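Local coordinates for epidermal growth factor receptor pathway substrate 8-like protein 1 (Mus musculus, PDB 2CY4), which probably acts as an adaptor in epidermal growth factor receptor signalling and carries a phosphotyrosine-binding domain of the PH superfamily, at residues N14-F19 against V46-M51; L95-Q100 against H110-L115; V8-V13 against L52-P57. One frame throughout, in Å; residues are numbered along the deposited sequence.

Interaction 1 of 3, residues N14-F19 against V46-M51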
loop_
_atom_site.group_PDB
_atom_site.type_symbol
_atom_site.label_atom_id
_atom_site.label_comp_id
_atom_site.label_asym_id
_atom_site.label_seq_id
_atom_site.Cartn_x
_atom_site.Cartn_y
_atom_site.Cartn_z
ATOM N N ASN A 14 -15.025 -9.326 -3.395
ATOM C CA ASN A 14 -14.452 -8.812 -4.627
ATOM C C ASN A 14 -13.850 -7.465 -4.264
ATOM O O ASN A 14 -14.598 -6.561 -3.919
ATOM C CB ASN A 14 -15.490 -8.470 -5.680
ATOM C CG ASN A 14 -15.906 -9.696 -6.528
ATOM O OD1 ASN A 14 -15.220 -10.691 -6.580
ATOM N ND2 ASN A 14 -17.006 -9.573 -7.203
ATOM N N HIS A 15 -12.528 -7.320 -4.393
ATOM C CA HIS A 15 -11.895 -6.019 -4.154
ATOM C C HIS A 15 -12.227 -5.137 -5.363
ATOM O O HIS A 15 -12.021 -5.557 -6.484
ATOM C CB HIS A 15 -10.363 -6.213 -4.030
ATOM C CG HIS A 15 -9.595 -4.912 -4.003
ATOM N ND1 HIS A 15 -9.232 -4.233 -5.151
ATOM C CD2 HIS A 15 -9.184 -4.153 -2.950
ATOM C CE1 HIS A 15 -8.619 -3.090 -4.811
ATOM N NE2 HIS A 15 -8.575 -3.017 -3.495
ATOM N N LEU A 16 -12.774 -3.921 -5.168
ATOM C CA LEU A 16 -13.053 -3.006 -6.289
ATOM C C LEU A 16 -11.936 -1.946 -6.475
ATOM O O LEU A 16 -11.466 -1.715 -7.592
ATOM C CB LEU A 16 -14.383 -2.249 -6.070
ATOM C CG LEU A 16 -15.576 -3.212 -6.008
ATOM C CD1 LEU A 16 -16.846 -2.342 -5.801
ATOM C CD2 LEU A 16 -15.703 -3.970 -7.380
ATOM N N VAL A 17 -11.507 -1.284 -5.386
ATOM C CA VAL A 17 -10.500 -0.230 -5.554
ATOM C C VAL A 17 -9.877 0.043 -4.224
ATOM O O VAL A 17 -10.496 -0.186 -3.178
ATOM C CB VAL A 17 -11.086 1.212 -6.033
ATOM C CG1 VAL A 17 -11.697 1.123 -7.374
ATOM C CG2 VAL A 17 -12.059 1.778 -5.027
ATOM N N THR A 18 -8.644 0.511 -4.311
ATOM C CA THR A 18 -7.864 0.970 -3.160
ATOM C C THR A 18 -7.346 2.361 -3.602
ATOM O O THR A 18 -6.790 2.469 -4.695
ATOM C CB THR A 18 -6.647 0.064 -2.795
ATOM O OG1 THR A 18 -7.189 -1.114 -2.174
ATOM C CG2 THR A 18 -5.671 0.807 -1.675
ATOM N N PHE A 19 -7.620 3.455 -2.862
ATOM C CA PHE A 19 -6.989 4.741 -3.256
ATOM C C PHE A 19 -6.587 5.481 -1.971
ATOM O O PHE A 19 -7.147 5.238 -0.873
ATOM C CB PHE A 19 -7.917 5.645 -4.132
ATOM C CG PHE A 19 -9.279 5.963 -3.500
ATOM C CD1 PHE A 19 -9.393 6.991 -2.551
ATOM C CD2 PHE A 19 -10.442 5.285 -3.894
ATOM C CE1 PHE A 19 -10.618 7.356 -1.997
ATOM C CE2 PHE A 19 -11.687 5.633 -3.356
ATOM C CZ PHE A 19 -11.769 6.697 -2.378
ATOM N N VAL A 46 -11.748 0.294 -12.642
ATOM C CA VAL A 46 -12.234 -0.605 -11.595
ATOM C C VAL A 46 -12.483 -1.990 -12.163
ATOM O O VAL A 46 -13.343 -2.127 -13.010
ATOM C CB VAL A 46 -13.586 -0.143 -11.011
ATOM C CG1 VAL A 46 -14.053 -1.199 -9.861
ATOM C CG2 VAL A 46 -13.422 1.240 -10.367
ATOM N N TRP A 47 -11.732 -2.991 -11.718
ATOM C CA TRP A 47 -11.904 -4.369 -12.180
ATOM C C TRP A 47 -12.004 -5.222 -10.908
ATOM O O TRP A 47 -11.036 -5.361 -10.160
ATOM C CB TRP A 47 -10.700 -4.801 -13.048
ATOM C CG TRP A 47 -10.609 -4.005 -14.391
ATOM C CD1 TRP A 47 -9.457 -3.493 -15.005
ATOM C CD2 TRP A 47 -11.717 -3.636 -15.261
ATOM N NE1 TRP A 47 -9.799 -2.843 -16.176
ATOM C CE2 TRP A 47 -11.159 -2.902 -16.362
ATOM C CE3 TRP A 47 -13.122 -3.843 -15.214
ATOM C CZ2 TRP A 47 -11.971 -2.376 -17.419
ATOM C CZ3 TRP A 47 -13.932 -3.316 -16.267
ATOM C CH2 TRP A 47 -13.342 -2.586 -17.353
ATOM N N ALA A 48 -13.183 -5.779 -10.680
ATOM C CA ALA A 48 -13.449 -6.618 -9.528
ATOM C C ALA A 48 -12.438 -7.732 -9.446
ATOM O O ALA A 48 -12.303 -8.512 -10.360
ATOM C CB ALA A 48 -14.868 -7.182 -9.631
ATOM N N GLN A 49 -11.701 -7.788 -8.354
ATOM C CA GLN A 49 -10.724 -8.825 -8.161
ATOM C C GLN A 49 -11.169 -9.690 -6.958
ATOM O O GLN A 49 -11.311 -9.192 -5.823
ATOM C CB GLN A 49 -9.380 -8.181 -7.861
ATOM C CG GLN A 49 -8.205 -9.100 -7.863
ATOM C CD GLN A 49 -6.874 -8.347 -7.510
ATOM O OE1 GLN A 49 -6.641 -7.212 -7.936
ATOM N NE2 GLN A 49 -6.022 -8.994 -6.735
ATOM N N GLU A 50 -11.307 -10.996 -7.186
ATOM C CA GLU A 50 -11.724 -11.877 -6.102
ATOM C C GLU A 50 -10.625 -11.947 -5.074
ATOM O O GLU A 50 -9.443 -12.079 -5.418
ATOM C CB GLU A 50 -12.046 -13.316 -6.577
ATOM C CG GLU A 50 -12.646 -14.124 -5.380
ATOM C CD GLU A 50 -13.114 -15.533 -5.745
ATOM O OE1 GLU A 50 -12.407 -16.198 -6.547
ATOM O OE2 GLU A 50 -14.176 -15.963 -5.218
HETATM N N MSE A 51 -10.993 -11.934 -3.796
HETATM C CA MSE A 51 -9.962 -11.947 -2.770
HETATM C C MSE A 51 -10.532 -12.631 -1.543
HETATM O O MSE A 51 -11.748 -12.656 -1.359
HETATM C CB MSE A 51 -9.616 -10.468 -2.377
HETATM C CG MSE A 51 -8.235 -10.032 -2.663
HETATM SE SE MSE A 51 -7.919 -8.233 -2.188
HETATM C CE MSE A 51 -7.205 -7.610 -3.876
HETATM O O HOH W 1 -9.538 -4.705 -8.238
HETATM O O HOH W 2 -9.491 -2.356 -9.644
#

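Interaction 2 of 3, residues L95-Q100 against H110-L115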
loop_
_atom_site.group_PDB
_atom_site.type_symbol
_atom_site.label_atom_id
_atom_site.label_comp_id
_atom_site.label_asym_id
_atom_site.label_seq_id
_atom_site.Cartn_x
_atom_site.Cartn_y
_atom_site.Cartn_z
ATOM N N LEU A 95 -18.477 -3.011 1.186
ATOM C CA LEU A 95 -17.738 -2.956 2.444
ATOM C C LEU A 95 -16.671 -1.819 2.281
ATOM O O LEU A 95 -15.868 -1.864 1.326
ATOM C CB LEU A 95 -17.022 -4.287 2.717
ATOM C CG LEU A 95 -16.130 -4.240 3.987
ATOM C CD1 LEU A 95 -17.024 -4.264 5.197
ATOM C CD2 LEU A 95 -15.226 -5.428 4.106
ATOM N N LEU A 96 -16.673 -0.816 3.164
ATOM C CA LEU A 96 -15.693 0.279 3.115
ATOM C C LEU A 96 -14.707 0.047 4.288
ATOM O O LEU A 96 -15.095 -0.231 5.398
ATOM C CB LEU A 96 -16.397 1.647 3.250
ATOM C CG LEU A 96 -15.454 2.782 3.713
ATOM C CD1 LEU A 96 -14.528 3.175 2.620
ATOM C CD2 LEU A 96 -16.265 4.022 3.968
ATOM N N LEU A 97 -13.432 0.090 4.018
ATOM C CA LEU A 97 -12.418 -0.121 5.054
ATOM C C LEU A 97 -11.467 1.065 4.869
ATOM O O LEU A 97 -10.996 1.351 3.745
ATOM C CB LEU A 97 -11.647 -1.416 4.742
ATOM C CG LEU A 97 -11.607 -2.542 5.760
ATOM C CD1 LEU A 97 -10.445 -3.471 5.276
ATOM C CD2 LEU A 97 -11.295 -1.977 7.224
ATOM N N VAL A 98 -11.184 1.739 5.957
ATOM C CA VAL A 98 -10.252 2.824 5.905
ATOM C C VAL A 98 -9.083 2.372 6.806
ATOM O O VAL A 98 -9.274 2.021 7.993
ATOM C CB VAL A 98 -10.836 4.154 6.451
ATOM C CG1 VAL A 98 -9.701 5.234 6.374
ATOM C CG2 VAL A 98 -11.925 4.657 5.549
ATOM N N CYS A 99 -7.865 2.484 6.290
ATOM C CA CYS A 99 -6.675 2.037 7.043
ATOM C C CYS A 99 -5.528 3.045 6.918
ATOM O O CYS A 99 -5.520 3.928 6.055
ATOM C CB CYS A 99 -6.109 0.728 6.470
ATOM S SG CYS A 99 -7.274 -0.588 6.318
ATOM N N GLN A 100 -4.571 2.908 7.801
ATOM C CA GLN A 100 -3.371 3.743 7.789
ATOM C C GLN A 100 -2.208 2.804 8.085
ATOM O O GLN A 100 -2.008 2.453 9.231
ATOM C CB GLN A 100 -3.499 4.851 8.846
ATOM C CG GLN A 100 -2.248 5.686 9.145
ATOM C CD GLN A 100 -1.854 6.561 7.975
ATOM O OE1 GLN A 100 -1.015 6.184 7.174
ATOM N NE2 GLN A 100 -2.495 7.706 7.846
ATOM N N HIS A 110 -10.599 1.485 0.999
ATOM C CA HIS A 110 -10.738 0.253 0.199
ATOM C C HIS A 110 -12.205 -0.058 0.057
ATOM O O HIS A 110 -12.929 0.022 1.041
ATOM C CB HIS A 110 -10.158 -0.985 0.872
ATOM C CG HIS A 110 -8.737 -0.871 1.334
ATOM N ND1 HIS A 110 -7.662 -1.013 0.470
ATOM C CD2 HIS A 110 -8.209 -0.578 2.533
ATOM C CE1 HIS A 110 -6.542 -0.797 1.123
ATOM N NE2 HIS A 110 -6.831 -0.523 2.383
ATOM N N PHE A 111 -12.666 -0.338 -1.155
ATOM C CA PHE A 111 -14.045 -0.815 -1.340
ATOM C C PHE A 111 -14.057 -2.260 -1.823
ATOM O O PHE A 111 -13.327 -2.625 -2.768
ATOM C CB PHE A 111 -14.795 0.018 -2.356
ATOM C CG PHE A 111 -15.257 1.348 -1.820
ATOM C CD1 PHE A 111 -16.392 1.390 -0.993
ATOM C CD2 PHE A 111 -14.669 2.552 -2.235
ATOM C CE1 PHE A 111 -17.004 2.611 -0.599
ATOM C CE2 PHE A 111 -15.255 3.791 -1.858
ATOM C CZ PHE A 111 -16.432 3.826 -1.053
ATOM N N PHE A 112 -14.886 -3.084 -1.171
ATOM C CA PHE A 112 -15.054 -4.486 -1.574
ATOM C C PHE A 112 -16.570 -4.814 -1.757
ATOM O O PHE A 112 -17.439 -4.160 -1.176
ATOM C CB PHE A 112 -14.561 -5.450 -0.519
ATOM C CG PHE A 112 -13.182 -5.210 -0.037
ATOM C CD1 PHE A 112 -12.971 -4.304 1.011
ATOM C CD2 PHE A 112 -12.082 -5.921 -0.601
ATOM C CE1 PHE A 112 -11.682 -4.115 1.493
ATOM C CE2 PHE A 112 -10.782 -5.733 -0.127
ATOM C CZ PHE A 112 -10.583 -4.826 0.928
ATOM N N GLN A 113 -16.901 -5.774 -2.637
ATOM C CA GLN A 113 -18.308 -6.201 -2.723
ATOM C C GLN A 113 -18.305 -7.358 -1.687
ATOM O O GLN A 113 -17.356 -8.139 -1.655
ATOM C CB GLN A 113 -18.598 -6.775 -4.108
ATOM C CG GLN A 113 -18.547 -5.697 -5.203
ATOM C CD GLN A 113 -18.877 -6.285 -6.564
ATOM O OE1 GLN A 113 -19.848 -5.890 -7.215
ATOM N NE2 GLN A 113 -18.092 -7.239 -6.987
ATOM N N GLY A 114 -19.333 -7.429 -0.836
ATOM C CA GLY A 114 -19.456 -8.457 0.222
ATOM C C GLY A 114 -20.009 -9.800 -0.303
ATOM O O GLY A 114 -20.016 -10.798 0.410
ATOM N N LEU A 115 -20.521 -9.801 -1.512
ATOM C CA LEU A 115 -21.048 -11.044 -2.117
ATOM C C LEU A 115 -22.187 -11.704 -1.288
ATOM O O LEU A 115 -22.949 -11.007 -0.610
ATOM C CB LEU A 115 -19.850 -11.982 -2.339
ATOM C CG LEU A 115 -18.980 -11.773 -3.616
ATOM C CD1 LEU A 115 -19.177 -10.455 -4.333
ATOM C CD2 LEU A 115 -17.578 -12.102 -3.428
#

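Interaction 3 of 3, residues V8-V13 against L52-P57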
loop_
_atom_site.group_PDB
_atom_site.type_symbol
_atom_site.label_atom_id
_atom_site.label_comp_id
_atom_site.label_asym_id
_atom_site.label_seq_id
_atom_site.Cartn_x
_atom_site.Cartn_y
_atom_site.Cartn_z
ATOM N N VAL A 8 -10.888 -16.681 14.141
ATOM C CA VAL A 8 -10.377 -16.369 12.805
ATOM C C VAL A 8 -11.537 -16.718 11.853
ATOM O O VAL A 8 -12.133 -17.783 11.977
ATOM C CB VAL A 8 -9.187 -17.238 12.416
ATOM C CG1 VAL A 8 -8.663 -16.742 11.020
ATOM C CG2 VAL A 8 -8.070 -17.069 13.478
ATOM N N SER A 9 -11.867 -15.822 10.925
ATOM C CA SER A 9 -12.960 -16.043 9.972
ATOM C C SER A 9 -12.412 -15.578 8.600
ATOM O O SER A 9 -11.443 -14.836 8.526
ATOM C CB SER A 9 -14.205 -15.237 10.424
ATOM O OG SER A 9 -13.887 -13.846 10.408
ATOM N N GLN A 10 -13.058 -15.975 7.507
ATOM C CA GLN A 10 -12.527 -15.620 6.216
ATOM C C GLN A 10 -13.726 -15.524 5.285
ATOM O O GLN A 10 -14.704 -16.274 5.410
ATOM C CB GLN A 10 -11.570 -16.714 5.793
ATOM C CG GLN A 10 -10.757 -16.362 4.607
ATOM C CD GLN A 10 -9.748 -17.461 4.337
ATOM O OE1 GLN A 10 -10.064 -18.493 3.747
ATOM N NE2 GLN A 10 -8.547 -17.261 4.805
ATOM N N TYR A 11 -13.695 -14.539 4.430
ATOM C CA TYR A 11 -14.776 -14.331 3.497
ATOM C C TYR A 11 -14.225 -14.136 2.106
ATOM O O TYR A 11 -13.120 -13.548 1.917
ATOM C CB TYR A 11 -15.504 -13.030 3.832
ATOM C CG TYR A 11 -15.999 -12.955 5.245
ATOM C CD1 TYR A 11 -15.173 -12.462 6.262
ATOM C CD2 TYR A 11 -17.303 -13.370 5.579
ATOM C CE1 TYR A 11 -15.618 -12.362 7.592
ATOM C CE2 TYR A 11 -17.764 -13.289 6.920
ATOM C CZ TYR A 11 -16.910 -12.782 7.904
ATOM O OH TYR A 11 -17.354 -12.734 9.202
ATOM N N HIS A 12 -14.990 -14.601 1.131
ATOM C CA HIS A 12 -14.664 -14.330 -0.263
ATOM C C HIS A 12 -15.310 -12.978 -0.607
ATOM O O HIS A 12 -16.522 -12.782 -0.456
ATOM C CB HIS A 12 -15.239 -15.391 -1.189
ATOM C CG HIS A 12 -14.370 -16.582 -1.305
ATOM N ND1 HIS A 12 -13.450 -16.708 -2.310
ATOM C CD2 HIS A 12 -14.243 -17.674 -0.511
ATOM C CE1 HIS A 12 -12.772 -17.840 -2.136
ATOM N NE2 HIS A 12 -13.234 -18.437 -1.054
ATOM N N VAL A 13 -14.503 -12.031 -1.061
ATOM C CA VAL A 13 -15.052 -10.743 -1.442
ATOM C C VAL A 13 -14.479 -10.386 -2.785
ATOM O O VAL A 13 -13.557 -11.050 -3.261
ATOM C CB VAL A 13 -14.611 -9.624 -0.467
ATOM C CG1 VAL A 13 -15.029 -9.967 0.967
ATOM C CG2 VAL A 13 -13.109 -9.509 -0.485
ATOM N N LEU A 52 -9.642 -13.145 -0.698
ATOM C CA LEU A 52 -10.001 -13.708 0.563
ATOM C C LEU A 52 -9.773 -12.604 1.635
ATOM O O LEU A 52 -8.729 -11.899 1.655
ATOM C CB LEU A 52 -9.100 -14.851 0.819
ATOM C CG LEU A 52 -9.565 -16.237 0.498
ATOM C CD1 LEU A 52 -10.387 -16.265 -0.731
ATOM C CD2 LEU A 52 -8.288 -17.131 0.399
ATOM N N LEU A 53 -10.786 -12.363 2.458
ATOM C CA LEU A 53 -10.644 -11.343 3.506
ATOM C C LEU A 53 -10.749 -12.095 4.811
ATOM O O LEU A 53 -11.788 -12.631 5.132
ATOM C CB LEU A 53 -11.713 -10.238 3.375
ATOM C CG LEU A 53 -11.553 -9.014 4.298
ATOM C CD1 LEU A 53 -12.340 -7.818 3.772
ATOM C CD2 LEU A 53 -12.014 -9.357 5.719
ATOM N N ARG A 54 -9.672 -12.075 5.582
ATOM C CA ARG A 54 -9.588 -12.824 6.816
ATOM C C ARG A 54 -9.567 -11.890 7.991
ATOM O O ARG A 54 -8.859 -10.915 7.968
ATOM C CB ARG A 54 -8.298 -13.667 6.796
ATOM C CG ARG A 54 -8.013 -14.445 8.088
ATOM C CD ARG A 54 -6.750 -15.260 7.897
ATOM N NE ARG A 54 -6.900 -16.182 6.766
ATOM C CZ ARG A 54 -5.906 -16.917 6.250
ATOM N NH1 ARG A 54 -4.684 -16.835 6.768
ATOM N NH2 ARG A 54 -6.123 -17.723 5.205
ATOM N N VAL A 55 -10.366 -12.199 9.011
ATOM C CA VAL A 55 -10.454 -11.385 10.235
ATOM C C VAL A 55 -10.002 -12.293 11.395
ATOM O O VAL A 55 -10.532 -13.411 11.625
ATOM C CB VAL A 55 -11.931 -10.966 10.485
ATOM C CG1 VAL A 55 -12.084 -10.044 11.683
ATOM C CG2 VAL A 55 -12.494 -10.271 9.240
ATOM N N SER A 56 -8.994 -11.824 12.121
ATOM C CA SER A 56 -8.513 -12.562 13.289
ATOM C C SER A 56 -8.491 -11.554 14.467
ATOM O O SER A 56 -8.765 -10.360 14.268
ATOM C CB SER A 56 -7.129 -13.080 13.021
ATOM O OG SER A 56 -6.229 -12.038 13.257
ATOM N N PRO A 57 -8.188 -12.018 15.700
ATOM C CA PRO A 57 -8.164 -11.102 16.860
ATOM C C PRO A 57 -7.139 -10.006 16.745
ATOM O O PRO A 57 -7.339 -8.985 17.341
ATOM C CB PRO A 57 -7.894 -12.012 18.053
ATOM C CG PRO A 57 -8.575 -13.353 17.594
ATOM C CD PRO A 57 -8.145 -13.431 16.125
HETATM O O HOH W 3 -13.162 -13.451 13.025
#

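Interaction 1 of 3, residues N14-F19 against V46-M51
Asn14 and Glu50 form a non-hydrogen-bonded antiparallel pair, and His15 and Gln49 form the hydrogen-bonded pair next to it. His15 N donates to Gln49 O at 2.7 Å, and Gln49 N returns a bond to His15 O at 2.9 Å. The strands run at 131° to each other and then diverge. Beyond Ala48 a water bridges Trp47 N, from which it accepts, and Leu16 O. A second water joins His15 ND1 to Trp47 O.

The His15 ring is turned away from its own backbone N, with CG anti to that atom (chi1 171°). This brings the side chain alongside Met51, modelled as selenomethionine, and both point the same way. The methyl CE of Met51 lies 3.5 Å from His15 CB and approaches the ring obliquely. At the far end of the ring, NE2 shares a hydrogen bond of 2.7 Å with Thr18 OG1, which fixes the ring's rotation. Beyond His15 the packing is apolar: Leu16 CD2 meets Ala48 CB at 4.0 Å. Val46 packs on Leu16 through CG1, and its CG2 presses on Val17 CG1 at 3.5 Å, a tight fit. Met40 of helix 30-42 touches both valines.

Leu16 and Val17 both face Phe111 on strand 108-113, a classic beta bulge. It lies in the long first strand of this phosphotyrosine-binding domain.

Interaction 2 of 3, residues L95-Q100 against H110-L115
Leu95 O is gripped by two groups of the opposite strand. Phe112 N donates to it at 2.9 Å, and Phe111 CA adds a C-H...O contact at 3.4 Å. His110 O is held in the same way, by Leu97 N at 3.0 Å and by the CA of Leu96. With Leu95 N to Phe112 O and His110 N to Leu97 O, these make two full rungs of an antiparallel hairpin. The strands run at 155° to each other. Leu96 and Phe111 form the non-hydrogen-bonded pair between the rungs.

Leu96 and Phe111 share one face of the sheet. The methyl CD1 of Leu96 stands over the Phe111 ring in a CH-pi contact, 4.3 Å from the ring centroid and offset toward the rim. Leu96 CB touches the same ring at CE1.

On the other face are Leu95, Leu97, His110 and Phe112. Two leucine methyls meet neighbouring atoms of the Phe112 ring. Leu95 CD2 lies 4.0 Å from CD1, and Leu97 CD1 lies 4.0 Å from CE1. The first torsion of His110 (chi1 -53°) puts its ring beside its own backbone N. Cys99 SG approaches an edge of this ring near its plane, 3.9 Å from His110 CD2. At another corner, His110 ND1 is hydrogen-bonded to Thr18 OG1, so the buried imidazole has a polar partner.

All the touching residues are buried, near the centre of the chain. Strand 79-85 pairs with strand 94-99 along its other edge, and strand 9-20 pairs with strand 108-113. The Phe111 ring also touches Val17. Helix 119-133 packs against Leu95 through Ala119, Ile122 and Arg123.

Interaction 3 of 3, residues V8-V13 against L52-P57
The pairing of strands 9-20 and 49-55 belongs to the antiparallel sheet of the PH-like fold, whose C-terminal helix, 119-133, packs on one face. Ser9 with Val55 and Tyr11 with Leu53 are the hydrogen-bonded pairs. Each pair makes two backbone bonds, and the shortest is Leu53 N to Tyr11 O at 2.7 Å. Gln10 with Arg54 and His12 with Leu52 are the non-hydrogen-bonded pairs.

Ser9, Tyr11, Leu53 and Val55 share one face, mostly apolar, and Val13 CG1 packs 4.1 Å from Leu53 CB. Val55 CG2 meets the edge of the Tyr11 ring, 4.1 Å from CE1. Ile122 of the helix touches both Tyr11 and Val13. Asp125 on the same helix takes hydrogen bonds at OD2 from Tyr11 OH and Ser9 OG, which ties the strand to the helix by two side chains.

On the other face Arg54 crosses Gln10, and it also passes beside Val8. Its CG is 3.8 Å from Val8 CG1. Its chain bends at the third torsion (chi3 -59°), which brings the guanidinium edge against the Gln10 amide. The two planes are nearly coplanar, 23° apart, but which way round the amide sits is doubtful. With the amide turned over, a hydrogen bond to the guanidinium is possible. An alanine here would remove the guanidinium and is likely to leave the Gln10 amide without its charged neighbour, free to turn, and to uncover Val8 CG1.

The nearest atom of the Ser9 side chain lies about 4 Å from a bound calcium ion. A water bridges Ser9 OG at 2.7 Å and Val55 O at 3.0 Å.

In the fold
From the N terminus, strand 9-20 enters first through interaction 3 and then, with 14-19, through interaction 1. Both contacts are completed by strand 49-55, read in the opposite direction. Interaction 1 is therefore nested inside the loop closed by interaction 3, and the inner loop carries helix 30-42. Met51 N to Val13 O continues the ladder between the two. Interaction 2 comes later in the chain, in series with both, and closes only the short connection between strands 94-99 and 108-113. Strand 108-113 lies on the other edge of strand 9-20, so the first strand joins the two halves of the sheet. Asn14 O to Gln113 N, a probable backbone hydrogen bond, crosses this seam.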